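Local coordinates for uncharacterized protein MTH_862 (Methanothermobacter thermautotrophicus, PDB 2R47), which is of unknown function, an archaeal protein of the DUF2124 family related to MJ1183 of Methanocaldococcus jannaschii, at residues 23-29 against 49-53; 86-92 against 118-124. All coordinates share one frame; numbering follows the deposited sequence. Where two conformers were deposited one is given.

Contact 1: 23-29 against 49-53; sequences VKDAERI and VRDKD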
loop_
_atom_site.group_PDB
_atom_site.type_symbol
_atom_site.label_atom_id
_atom_site.label_comp_id
_atom_site.label_asym_id
_atom_site.label_seq_id
_atom_site.Cartn_x
_atom_site.Cartn_y
_atom_site.Cartn_z
ATOM N N VAL A 23 1.361 -18.230 2.937
ATOM C CA VAL A 23 0.152 -18.468 3.748
ATOM C C VAL A 23 -0.859 -19.457 3.131
ATOM O O VAL A 23 -2.036 -19.474 3.504
ATOM C CB VAL A 23 -0.568 -17.134 4.094
ATOM C CG1 VAL A 23 0.410 -16.245 4.898
ATOM C CG2 VAL A 23 -1.046 -16.420 2.823
ATOM N N LYS A 24 -0.391 -20.311 2.241
ATOM C CA LYS A 24 -1.301 -21.155 1.475
ATOM C C LYS A 24 -2.217 -22.010 2.323
ATOM O O LYS A 24 -3.344 -22.252 1.932
ATOM C CB LYS A 24 -0.526 -22.056 0.518
ATOM C CG LYS A 24 0.568 -22.898 1.134
ATOM C CD LYS A 24 1.406 -23.584 0.005
ATOM C CE LYS A 24 2.081 -24.887 0.467
ATOM N NZ LYS A 24 3.237 -25.345 -0.451
ATOM N N ASP A 25 -1.723 -22.486 3.460
ATOM C CA ASP A 25 -2.491 -23.408 4.302
ATOM C C ASP A 25 -3.260 -22.723 5.422
ATOM O O ASP A 25 -3.927 -23.402 6.215
ATOM C CB ASP A 25 -1.559 -24.482 4.893
ATOM C CG ASP A 25 -1.019 -25.439 3.820
ATOM O OD1 ASP A 25 -1.784 -25.794 2.898
ATOM O OD2 ASP A 25 0.168 -25.819 3.901
ATOM N N ALA A 26 -3.193 -21.394 5.478
ATOM C CA ALA A 26 -3.818 -20.619 6.561
ATOM C C ALA A 26 -5.290 -20.383 6.317
ATOM O O ALA A 26 -5.716 -20.240 5.178
ATOM C CB ALA A 26 -3.119 -19.239 6.725
ATOM N N GLU A 27 -6.058 -20.262 7.398
ATOM C CA GLU A 27 -7.469 -19.908 7.325
ATOM C C GLU A 27 -7.672 -18.417 7.673
ATOM O O GLU A 27 -8.552 -17.769 7.132
ATOM C CB GLU A 27 -8.286 -20.721 8.355
ATOM C CG GLU A 27 -8.390 -22.212 8.116
ATOM C CD GLU A 27 -9.295 -22.958 9.153
ATOM O OE1 GLU A 27 -9.658 -22.426 10.263
ATOM O OE2 GLU A 27 -9.644 -24.115 8.830
ATOM N N ARG A 28 -6.913 -17.934 8.672
ATOM C CA ARG A 28 -7.164 -16.633 9.270
ATOM C C ARG A 28 -5.814 -15.962 9.438
ATOM O O ARG A 28 -4.928 -16.511 10.099
ATOM C CB ARG A 28 -7.876 -16.793 10.627
ATOM C CG ARG A 28 -8.286 -15.481 11.302
ATOM C CD ARG A 28 -9.310 -15.645 12.455
ATOM N NE ARG A 28 -9.335 -14.469 13.340
ATOM C CZ ARG A 28 -10.174 -13.456 13.197
ATOM N NH1 ARG A 28 -11.083 -13.472 12.219
ATOM N NH2 ARG A 28 -10.160 -12.460 14.045
ATOM N N ILE A 29 -5.685 -14.787 8.826
ATOM C CA ILE A 29 -4.450 -14.013 8.911
ATOM C C ILE A 29 -4.709 -12.700 9.636
ATOM O O ILE A 29 -5.728 -12.050 9.421
ATOM C CB ILE A 29 -3.872 -13.736 7.515
ATOM C CG1 ILE A 29 -3.592 -15.057 6.787
ATOM C CG2 ILE A 29 -2.545 -12.908 7.616
ATOM C CD1 ILE A 29 -3.168 -14.878 5.343
ATOM N N VAL A 49 -4.896 -12.262 -0.607
ATOM C CA VAL A 49 -5.428 -13.489 -0.008
ATOM C C VAL A 49 -6.851 -13.278 0.501
ATOM O O VAL A 49 -7.216 -13.782 1.562
ATOM C CB VAL A 49 -4.509 -14.066 1.098
ATOM C CG1 VAL A 49 -3.158 -14.473 0.488
ATOM C CG2 VAL A 49 -4.309 -13.056 2.285
ATOM N N ARG A 50 -7.680 -12.624 -0.322
ATOM C CA ARG A 50 -9.014 -12.201 0.114
ATOM C C ARG A 50 -9.958 -13.380 0.331
ATOM O O ARG A 50 -11.060 -13.212 0.866
ATOM C CB ARG A 50 -9.612 -11.229 -0.905
ATOM C CG ARG A 50 -9.562 -11.734 -2.355
ATOM C CD ARG A 50 -10.167 -10.676 -3.276
ATOM N NE ARG A 50 -10.158 -11.028 -4.702
ATOM C CZ ARG A 50 -9.064 -11.017 -5.480
ATOM N NH1 ARG A 50 -7.880 -10.699 -4.957
ATOM N NH2 ARG A 50 -9.135 -11.323 -6.785
ATOM N N ASP A 51 -9.529 -14.568 -0.096
ATOM C CA ASP A 51 -10.256 -15.811 0.199
ATOM C C ASP A 51 -10.243 -16.190 1.688
ATOM O O ASP A 51 -11.058 -17.029 2.174
ATOM C CB ASP A 51 -9.712 -16.977 -0.665
ATOM C CG ASP A 51 -8.186 -17.176 -0.552
ATOM O OD1 ASP A 51 -7.394 -16.291 -0.913
ATOM O OD2 ASP A 51 -7.777 -18.279 -0.139
ATOM N N LYS A 52 -9.281 -15.634 2.418
ATOM C CA LYS A 52 -9.086 -15.985 3.811
ATOM C C LYS A 52 -9.863 -15.021 4.678
ATOM O O LYS A 52 -10.436 -14.080 4.183
ATOM C CB LYS A 52 -7.605 -15.932 4.156
ATOM C CG LYS A 52 -6.848 -17.033 3.436
ATOM C CD LYS A 52 -5.400 -16.973 3.758
ATOM C CE LYS A 52 -4.610 -17.866 2.774
ATOM N NZ LYS A 52 -5.194 -19.238 2.604
ATOM N N ASP A 53 -9.931 -15.309 5.972
ATOM C CA ASP A 53 -10.591 -14.383 6.898
ATOM C C ASP A 53 -9.460 -13.564 7.535
ATOM O O ASP A 53 -8.611 -14.081 8.278
ATOM C CB ASP A 53 -11.432 -15.108 7.970
ATOM C CG ASP A 53 -12.894 -15.385 7.518
ATOM O OD1 ASP A 53 -13.322 -14.970 6.414
ATOM O OD2 ASP A 53 -13.637 -16.016 8.312
#

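Contact 2: 86-92 against 118-124; sequences DVLVLLG and GELMGLC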
loop_
_atom_site.group_PDB
_atom_site.type_symbol
_atom_site.label_atom_id
_atom_site.label_comp_id
_atom_site.label_asym_id
_atom_site.label_seq_id
_atom_site.Cartn_x
_atom_site.Cartn_y
_atom_site.Cartn_z
ATOM N N ASP A 86 -4.224 -17.965 12.564
ATOM C CA ASP A 86 -3.226 -19.017 12.420
ATOM C C ASP A 86 -1.949 -18.536 11.713
ATOM O O ASP A 86 -0.950 -19.233 11.700
ATOM C CB ASP A 86 -3.822 -20.312 11.837
ATOM C CG ASP A 86 -4.506 -20.085 10.513
ATOM O OD1 ASP A 86 -3.831 -19.571 9.621
ATOM O OD2 ASP A 86 -5.704 -20.412 10.360
ATOM N N VAL A 87 -1.980 -17.324 11.150
ATOM C CA VAL A 87 -0.713 -16.646 10.760
ATOM C C VAL A 87 -0.801 -15.211 11.256
ATOM O O VAL A 87 -1.780 -14.495 10.955
ATOM C CB VAL A 87 -0.474 -16.574 9.213
ATOM C CG1 VAL A 87 0.858 -15.811 8.895
ATOM C CG2 VAL A 87 -0.394 -17.984 8.608
ATOM N N LEU A 88 0.205 -14.784 12.006
ATOM C CA LEU A 88 0.256 -13.413 12.441
ATOM C C LEU A 88 1.378 -12.744 11.663
ATOM O O LEU A 88 2.514 -13.168 11.749
ATOM C CB LEU A 88 0.495 -13.315 13.948
ATOM C CG LEU A 88 0.614 -11.892 14.526
ATOM C CD1 LEU A 88 -0.553 -10.934 14.200
ATOM C CD2 LEU A 88 0.869 -11.992 16.061
ATOM N N VAL A 89 1.050 -11.676 10.924
ATOM C CA VAL A 89 2.021 -10.986 10.106
ATOM C C VAL A 89 2.332 -9.643 10.787
ATOM O O VAL A 89 1.465 -8.736 10.883
ATOM C CB VAL A 89 1.486 -10.760 8.623
ATOM C CG1 VAL A 89 2.576 -10.031 7.770
ATOM C CG2 VAL A 89 0.974 -12.105 7.989
ATOM N N LEU A 90 3.561 -9.506 11.262
ATOM C CA LEU A 90 4.018 -8.224 11.817
ATOM C C LEU A 90 4.514 -7.361 10.654
ATOM O O LEU A 90 5.322 -7.828 9.821
ATOM C CB LEU A 90 5.175 -8.445 12.805
ATOM C CG LEU A 90 4.846 -9.421 13.958
ATOM C CD1 LEU A 90 6.130 -9.515 14.932
ATOM C CD2 LEU A 90 3.551 -9.017 14.669
ATOM N N LEU A 91 4.076 -6.107 10.632
ATOM C CA LEU A 91 4.490 -5.140 9.614
ATOM C C LEU A 91 5.673 -4.333 10.104
ATOM O O LEU A 91 5.826 -4.098 11.329
ATOM C CB LEU A 91 3.273 -4.269 9.184
ATOM C CG LEU A 91 2.148 -5.179 8.625
ATOM C CD1 LEU A 91 0.882 -4.330 8.352
ATOM C CD2 LEU A 91 2.532 -5.899 7.324
ATOM N N GLY A 92 6.553 -3.938 9.165
ATOM C CA GLY A 92 7.809 -3.320 9.536
ATOM C C GLY A 92 7.761 -2.091 10.448
ATOM O O GLY A 92 8.681 -1.879 11.257
ATOM N N GLY A 118 0.611 -21.751 15.492
ATOM C CA GLY A 118 0.451 -20.898 14.304
ATOM C C GLY A 118 1.801 -20.357 13.822
ATOM O O GLY A 118 2.827 -20.616 14.438
ATOM N N GLU A 119 1.815 -19.649 12.693
ATOM C CA GLU A 119 3.057 -19.173 12.096
ATOM C C GLU A 119 3.221 -17.685 12.392
ATOM O O GLU A 119 2.243 -16.936 12.277
ATOM C CB GLU A 119 2.986 -19.398 10.587
ATOM C CG GLU A 119 4.038 -18.699 9.745
ATOM C CD GLU A 119 4.061 -19.192 8.307
ATOM O OE1 GLU A 119 3.875 -20.407 8.093
ATOM O OE2 GLU A 119 4.272 -18.379 7.387
ATOM N N LEU A 120 4.444 -17.272 12.741
ATOM C CA LEU A 120 4.743 -15.877 12.914
ATOM C C LEU A 120 5.495 -15.423 11.658
ATOM O O LEU A 120 6.536 -15.995 11.300
ATOM C CB LEU A 120 5.603 -15.654 14.153
ATOM C CG LEU A 120 5.978 -14.200 14.434
ATOM C CD1 LEU A 120 4.623 -13.401 14.683
ATOM C CD2 LEU A 120 7.065 -14.091 15.576
ATOM N N MET A 121 5.001 -14.362 11.032
ATOM C CA MET A 121 5.647 -13.801 9.862
ATOM C C MET A 121 5.923 -12.309 10.000
ATOM O O MET A 121 5.284 -11.621 10.791
ATOM C CB MET A 121 4.759 -14.011 8.629
ATOM C CG MET A 121 4.689 -15.458 8.204
ATOM S SD MET A 121 3.809 -15.694 6.640
ATOM C CE MET A 121 4.321 -14.219 5.691
ATOM N N GLY A 122 6.886 -11.838 9.220
ATOM C CA GLY A 122 7.095 -10.422 9.037
ATOM C C GLY A 122 7.067 -10.014 7.583
ATOM O O GLY A 122 7.608 -10.699 6.693
ATOM N N LEU A 123 6.492 -8.861 7.327
ATOM C CA LEU A 123 6.476 -8.340 5.982
ATOM C C LEU A 123 7.014 -6.932 6.147
ATOM O O LEU A 123 6.443 -6.136 6.885
ATOM C CB LEU A 123 5.023 -8.303 5.525
ATOM C CG LEU A 123 4.586 -8.354 4.088
ATOM C CD1 LEU A 123 5.073 -9.651 3.453
ATOM C CD2 LEU A 123 3.016 -8.321 4.102
ATOM N N CYS A 124 8.161 -6.622 5.541
ATOM C CA CYS A 124 8.720 -5.290 5.750
ATOM C C CYS A 124 9.445 -4.786 4.488
ATOM O O CYS A 124 9.542 -5.495 3.486
ATOM C CB CYS A 124 9.684 -5.295 6.965
ATOM S SG CYS A 124 11.118 -6.386 6.776
#

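Contact 1: 23-29 against 49-53
Lys52 reaches across to the turn at Val23 to Ala26 and gives the contact a side-chain hydrogen bond. Its NZ donates to Ala26 O at 2.8 Å, approaching 18° off the carbonyl plane. The chain runs extended to CE and then bends (chi4 -48°), which turns NZ toward Ala26 O. Val23 O, which already accepts from Ala26 N within the turn, lies 3.3 Å from Lys52 NZ.

The backbones join by two hydrogen bonds, one on each side of Arg28. Asp53 N donates to Glu27 O at 3.0 Å, almost straight and in the carbonyl plane. Ile29 N donates to Asp53 O at 3.1 Å.

Ile29 CD1, in one of its two conformers, lies against Lys52 CD and Val49 CG2. Val23 CG2 packs on Val49 CG1 at 3.7 Å, the two side chains crossing at about a right angle. Replacing Lys52 by an alanine would take away the donor to Ala26 O and would probably open a gap beside Ile29 CD1.

The polar end of Arg28 turns elsewhere, to Gly83 O. The Arg28-Asp53 bridge is where strands 28-33 and 53-58 begin to pair in parallel, joined through helix 40-48 as a beta-alpha-beta crossover.

Contact 2: 86-92 against 118-124
Two neighbouring parallel strands of the central sheet, 88-91 and 118-125, meet here, with Val89 CG1 against Leu123 CB at 3.7 Å among their side-chain contacts. The short strand axes lie 4.4 Å apart at closest approach.

Backbone bonds run back and forth along the pair. Glu119 N donates to Asp86 O, and Leu88 N to Glu119 O. Leu88 O then takes Met121 N at 2.9 Å, and Leu90 N donates to Met121 O at 2.8 Å. Leu123 N follows with Leu90 O. The ladder ends in a weak bond from Gly92 N to Leu123 O at 3.2 Å.

Helix 103-113 lies in the connection between the strands, which makes this a beta-alpha-beta unit of an alpha/beta sheet. That helix packs on the face carrying Leu88, Leu90 and Leu120. On this face Leu120 CD1 reaches 4.1 Å from Leu90 CG and also touches Leu88 CB.

Val87, Val89, Met121 and Leu123 point to the other face, where Phe19 of helix 11-22 packs on Val89, Met121 and Leu123. Val87 CG1 lies opposite its own backbone N (chi1 178°) and meets Met121 SD at 3.7 Å. Val89 CG1 is set in the same way. Leu91 and Leu123 run side by side, Leu91 CD2 lying 3.9 Å from Leu123 CB.

How the contacts relate
Contact 1 is partly buried, its centre about 13 Å from the centre of the chain. Contact 2 is a buried core contact, its centre about 5 Å from the centre of the chain. Both belong to one mixed sheet, in which strands 28-33 and 88-91 are neighbours. Contact 1 catches its strand pair only at the start, so turns and a lysine do much of the joining. Contact 2 follows a strand pair along most of its length, with aliphatic packing on both faces. Helix 11-22 touches both, packing on Val49 in one and on Met121 in the other. They also meet directly: Asp86 OD2 probably accepts from Glu27 N, and Ala26 packs on Val87.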